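Local coordinates for holo-[acyl-carrier-protein] synthase (Thermotoga maritima, PDB 5XUM) that belongs to the 4'-phosphopantetheinyl transferase superfamily, as a holo-ACP synthase of the AcpS type that assembles as three copies, at residues 45-56 with 85-95. Numbering follows the deposited sequence.
Sequences RFALKEAFFKAL and FGFFNYAHVSL
Phe52 on the helix, with CG anti to the backbone N (chi1 175°), carries its ring toward the loop, and Phe85, with CG anti to the carbonyl carbon (chi1 -61°), carries its own back toward the helix. The edge of Phe52 comes down on a face of Phe85 as a T-shaped stack, CE2 over the ring centre, with planes at 85° and centroids 5.2 Å apart. Phe53 points its edge at Phe85 as well, but offset, with centroids 6.0 Å apart. The far corner of the Phe52 ring, CE1, lies 3.8 Å from Phe88 CZ. Leu56 forks between the two loop rings: CD1 is 3.8 Å from Phe85 CD1, and CD2 is 3.8 Å from Phe88 CE1. Val68 and Leu79, from strands 68-73 and 76-81 of another sheet, pack on this cluster too. Toward the other end, Leu48 crosses Leu95 at about a right angle, CD1 to CD2 4.0 Å, and Leu48 CD2 lies against Ser94 O and beside Val93; Arg45 NH1 brushes Leu95 CD2, while NH2 donates a hydrogen bond to the carbonyl of Phe70. Helix 45-56 runs obliquely against strand 90-95, nearer antiparallel than parallel, their axes 9.4 Å apart: the long helix of an alpha+beta fold lying against its antiparallel sheet, as in AcpS-type transferases.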
loop_
_atom_site.group_PDB
_atom_site.type_symbol
_atom_site.label_atom_id
_atom_site.label_comp_id
_atom_site.label_asym_id
_atom_site.label_seq_id
_atom_site.Cartn_x
_atom_site.Cartn_y
_atom_site.Cartn_z
ATOM N N ARG A 45 3.547 -7.142 -18.191
ATOM C CA ARG A 45 2.285 -7.851 -17.967
ATOM C C ARG A 45 2.470 -9.126 -17.153
ATOM O O ARG A 45 1.612 -9.470 -16.341
ATOM C CB ARG A 45 1.564 -8.148 -19.290
ATOM C CG ARG A 45 0.429 -7.183 -19.612
ATOM C CD ARG A 45 0.897 -5.737 -19.627
ATOM N NE ARG A 45 -0.211 -4.789 -19.696
ATOM C CZ ARG A 45 -0.077 -3.472 -19.563
ATOM N NH1 ARG A 45 1.119 -2.935 -19.346
ATOM N NH2 ARG A 45 -1.143 -2.688 -19.643
ATOM N N PHE A 46 3.589 -9.815 -17.368
ATOM C CA PHE A 46 3.935 -10.983 -16.561
ATOM C C PHE A 46 4.129 -10.579 -15.101
ATOM O O PHE A 46 3.612 -11.241 -14.197
ATOM C CB PHE A 46 5.200 -11.667 -17.092
ATOM C CG PHE A 46 5.343 -13.099 -16.651
ATOM C CD1 PHE A 46 5.924 -13.415 -15.427
ATOM C CD2 PHE A 46 4.887 -14.134 -17.458
ATOM C CE1 PHE A 46 6.049 -14.735 -15.017
ATOM C CE2 PHE A 46 5.011 -15.457 -17.057
ATOM C CZ PHE A 46 5.592 -15.756 -15.835
ATOM N N ALA A 47 4.868 -9.490 -14.887
ATOM C CA ALA A 47 5.140 -8.972 -13.549
ATOM C C ALA A 47 3.863 -8.521 -12.833
ATOM O O ALA A 47 3.687 -8.803 -11.651
ATOM C CB ALA A 47 6.158 -7.839 -13.607
ATOM N N LEU A 48 2.980 -7.830 -13.553
ATOM C CA LEU A 48 1.698 -7.383 -12.996
ATOM C C LEU A 48 0.796 -8.547 -12.581
ATOM O O LEU A 48 0.175 -8.508 -11.515
ATOM C CB LEU A 48 0.966 -6.454 -13.974
ATOM C CG LEU A 48 1.457 -5.003 -14.032
ATOM C CD1 LEU A 48 1.021 -4.323 -15.323
ATOM C CD2 LEU A 48 0.985 -4.215 -12.814
ATOM N N LYS A 49 0.738 -9.577 -13.425
ATOM C CA LYS A 49 -0.061 -10.777 -13.148
ATOM C C LYS A 49 0.475 -11.554 -11.951
ATOM O O LYS A 49 -0.300 -12.009 -11.109
ATOM C CB LYS A 49 -0.133 -11.684 -14.380
ATOM C CG LYS A 49 -1.018 -11.147 -15.492
ATOM C CD LYS A 49 -0.712 -11.841 -16.805
ATOM C CE LYS A 49 -1.178 -11.019 -17.994
ATOM N NZ LYS A 49 -2.626 -11.217 -18.268
ATOM N N GLU A 50 1.799 -11.699 -11.882
ATOM C CA GLU A 50 2.466 -12.323 -10.737
ATOM C C GLU A 50 2.201 -11.556 -9.441
ATOM O O GLU A 50 1.852 -12.156 -8.426
ATOM C CB GLU A 50 3.976 -12.439 -10.978
ATOM C CG GLU A 50 4.395 -13.593 -11.875
ATOM C CD GLU A 50 4.453 -14.921 -11.140
ATOM O OE1 GLU A 50 5.573 -15.384 -10.838
ATOM O OE2 GLU A 50 3.386 -15.502 -10.857
ATOM N N ALA A 51 2.366 -10.233 -9.487
ATOM C CA ALA A 51 2.052 -9.369 -8.343
ATOM C C ALA A 51 0.585 -9.488 -7.911
ATOM O O ALA A 51 0.291 -9.507 -6.713
ATOM C CB ALA A 51 2.404 -7.921 -8.647
ATOM N N PHE A 52 -0.323 -9.577 -8.882
ATOM C CA PHE A 52 -1.753 -9.738 -8.587
ATOM C C PHE A 52 -2.035 -11.023 -7.805
ATOM O O PHE A 52 -2.703 -10.991 -6.772
ATOM C CB PHE A 52 -2.607 -9.677 -9.863
ATOM C CG PHE A 52 -4.068 -9.968 -9.631
ATOM C CD1 PHE A 52 -4.896 -9.024 -9.027
ATOM C CD2 PHE A 52 -4.617 -11.194 -10.007
ATOM C CE1 PHE A 52 -6.243 -9.295 -8.806
ATOM C CE2 PHE A 52 -5.962 -11.469 -9.789
ATOM C CZ PHE A 52 -6.777 -10.518 -9.190
ATOM N N PHE A 53 -1.518 -12.149 -8.292
ATOM C CA PHE A 53 -1.738 -13.426 -7.618
ATOM C C PHE A 53 -1.061 -13.520 -6.251
ATOM O O PHE A 53 -1.560 -14.214 -5.365
ATOM C CB PHE A 53 -1.372 -14.607 -8.522
ATOM C CG PHE A 53 -2.339 -14.815 -9.654
ATOM C CD1 PHE A 53 -3.638 -15.250 -9.406
ATOM C CD2 PHE A 53 -1.959 -14.568 -10.964
ATOM C CE1 PHE A 53 -4.536 -15.436 -10.447
ATOM C CE2 PHE A 53 -2.854 -14.751 -12.009
ATOM C CZ PHE A 53 -4.140 -15.188 -11.749
ATOM N N LYS A 54 0.058 -12.815 -6.082
ATOM C CA LYS A 54 0.702 -12.677 -4.771
ATOM C C LYS A 54 -0.194 -11.916 -3.790
ATOM O O LYS A 54 -0.268 -12.267 -2.611
ATOM C CB LYS A 54 2.058 -11.967 -4.886
ATOM C CG LYS A 54 3.193 -12.825 -5.430
ATOM C CD LYS A 54 4.531 -12.164 -5.141
ATOM C CE LYS A 54 5.703 -12.981 -5.661
ATOM N NZ LYS A 54 5.979 -12.686 -7.091
ATOM N N ALA A 55 -0.861 -10.876 -4.289
ATOM C CA ALA A 55 -1.791 -10.070 -3.489
ATOM C C ALA A 55 -3.023 -10.857 -3.014
ATOM O O ALA A 55 -3.569 -10.572 -1.947
ATOM C CB ALA A 55 -2.210 -8.824 -4.260
ATOM N N LEU A 56 -3.450 -11.840 -3.808
ATOM C CA LEU A 56 -4.569 -12.717 -3.443
ATOM C C LEU A 56 -4.241 -13.640 -2.269
ATOM O O LEU A 56 -5.102 -13.914 -1.429
ATOM C CB LEU A 56 -5.032 -13.549 -4.646
ATOM C CG LEU A 56 -5.748 -12.848 -5.805
ATOM C CD1 LEU A 56 -6.102 -13.860 -6.888
ATOM C CD2 LEU A 56 -6.995 -12.104 -5.338
ATOM N N PHE A 85 -12.164 -13.425 -8.091
ATOM C CA PHE A 85 -10.967 -13.702 -7.297
ATOM C C PHE A 85 -11.149 -13.324 -5.825
ATOM O O PHE A 85 -10.392 -13.775 -4.966
ATOM C CB PHE A 85 -9.748 -12.974 -7.877
ATOM C CG PHE A 85 -9.398 -13.387 -9.281
ATOM C CD1 PHE A 85 -8.720 -14.577 -9.524
ATOM C CD2 PHE A 85 -9.738 -12.580 -10.362
ATOM C CE1 PHE A 85 -8.393 -14.956 -10.817
ATOM C CE2 PHE A 85 -9.414 -12.954 -11.658
ATOM C CZ PHE A 85 -8.745 -14.146 -11.885
ATOM N N GLY A 86 -12.152 -12.494 -5.547
ATOM C CA GLY A 86 -12.441 -12.028 -4.189
ATOM C C GLY A 86 -13.457 -10.903 -4.195
ATOM O O GLY A 86 -14.052 -10.604 -5.235
ATOM N N PHE A 87 -13.660 -10.272 -3.040
ATOM C CA PHE A 87 -14.621 -9.170 -2.941
ATOM C C PHE A 87 -13.976 -7.783 -2.840
ATOM O O PHE A 87 -14.651 -6.800 -2.521
ATOM C CB PHE A 87 -15.651 -9.409 -1.821
ATOM C CG PHE A 87 -15.076 -9.382 -0.431
ATOM C CD1 PHE A 87 -15.218 -8.252 0.371
ATOM C CD2 PHE A 87 -14.412 -10.490 0.088
ATOM C CE1 PHE A 87 -14.696 -8.223 1.656
ATOM C CE2 PHE A 87 -13.888 -10.468 1.372
ATOM C CZ PHE A 87 -14.030 -9.334 2.158
ATOM N N PHE A 88 -12.675 -7.703 -3.118
ATOM C CA PHE A 88 -12.013 -6.406 -3.237
ATOM C C PHE A 88 -12.675 -5.640 -4.380
ATOM O O PHE A 88 -13.022 -6.229 -5.405
ATOM C CB PHE A 88 -10.499 -6.564 -3.475
ATOM C CG PHE A 88 -10.147 -7.352 -4.711
ATOM C CD1 PHE A 88 -9.983 -8.733 -4.651
ATOM C CD2 PHE A 88 -9.973 -6.713 -5.936
ATOM C CE1 PHE A 88 -9.667 -9.461 -5.789
ATOM C CE2 PHE A 88 -9.660 -7.436 -7.080
ATOM C CZ PHE A 88 -9.503 -8.812 -7.005
ATOM N N ASN A 89 -12.887 -4.342 -4.199
ATOM C CA ASN A 89 -13.457 -3.534 -5.275
ATOM C C ASN A 89 -12.479 -2.515 -5.851
ATOM O O ASN A 89 -12.787 -1.828 -6.826
ATOM C CB ASN A 89 -14.799 -2.895 -4.876
ATOM C CG ASN A 89 -14.712 -2.046 -3.619
ATOM O OD1 ASN A 89 -13.722 -2.076 -2.885
ATOM N ND2 ASN A 89 -15.768 -1.281 -3.364
ATOM N N TYR A 90 -11.293 -2.440 -5.255
ATOM C CA TYR A 90 -10.238 -1.578 -5.766
ATOM C C TYR A 90 -8.928 -2.331 -5.936
ATOM O O TYR A 90 -8.497 -3.068 -5.045
ATOM C CB TYR A 90 -10.056 -0.336 -4.881
ATOM C CG TYR A 90 -11.050 0.756 -5.196
ATOM C CD1 TYR A 90 -10.703 1.821 -6.024
ATOM C CD2 TYR A 90 -12.347 0.712 -4.686
ATOM C CE1 TYR A 90 -11.614 2.818 -6.328
ATOM C CE2 TYR A 90 -13.265 1.703 -4.982
ATOM C CZ TYR A 90 -12.897 2.749 -5.803
ATOM O OH TYR A 90 -13.812 3.732 -6.097
ATOM N N ALA A 91 -8.323 -2.161 -7.105
ATOM C CA ALA A 91 -6.983 -2.657 -7.366
ATOM C C ALA A 91 -6.122 -1.467 -7.751
ATOM O O ALA A 91 -6.308 -0.865 -8.808
ATOM C CB ALA A 91 -6.995 -3.698 -8.474
ATOM N N HIS A 92 -5.205 -1.113 -6.862
ATOM C CA HIS A 92 -4.272 -0.032 -7.112
ATOM C C HIS A 92 -3.002 -0.641 -7.616
ATOM O O HIS A 92 -2.336 -1.407 -6.907
ATOM C CB HIS A 92 -4.054 0.777 -5.840
ATOM C CG HIS A 92 -5.330 1.344 -5.260
ATOM N ND1 HIS A 92 -5.937 2.434 -5.770
ATOM C CD2 HIS A 92 -6.114 0.923 -4.185
ATOM C CE1 HIS A 92 -7.047 2.702 -5.057
ATOM N NE2 HIS A 92 -7.155 1.777 -4.088
ATOM N N VAL A 93 -2.671 -0.333 -8.866
ATOM C CA VAL A 93 -1.557 -0.988 -9.541
ATOM C C VAL A 93 -0.549 0.021 -10.094
ATOM O O VAL A 93 -0.900 1.152 -10.437
ATOM C CB VAL A 93 -2.027 -1.980 -10.648
ATOM C CG1 VAL A 93 -3.060 -2.962 -10.102
ATOM C CG2 VAL A 93 -2.585 -1.248 -11.856
ATOM N N SER A 94 0.711 -0.394 -10.146
ATOM C CA SER A 94 1.765 0.412 -10.750
ATOM C C SER A 94 2.828 -0.491 -11.356
ATOM O O SER A 94 3.070 -1.597 -10.865
ATOM C CB SER A 94 2.391 1.360 -9.725
ATOM O OG SER A 94 3.234 2.310 -10.367
ATOM N N LEU A 95 3.451 -0.004 -12.425
ATOM C CA LEU A 95 4.492 -0.732 -13.133
ATOM C C LEU A 95 5.606 0.221 -13.549
ATOM O O LEU A 95 5.347 1.324 -14.035
ATOM C CB LEU A 95 3.915 -1.436 -14.369
ATOM C CG LEU A 95 4.901 -2.045 -15.375
ATOM C CD1 LEU A 95 5.529 -3.328 -14.835
ATOM C CD2 LEU A 95 4.218 -2.291 -16.713
#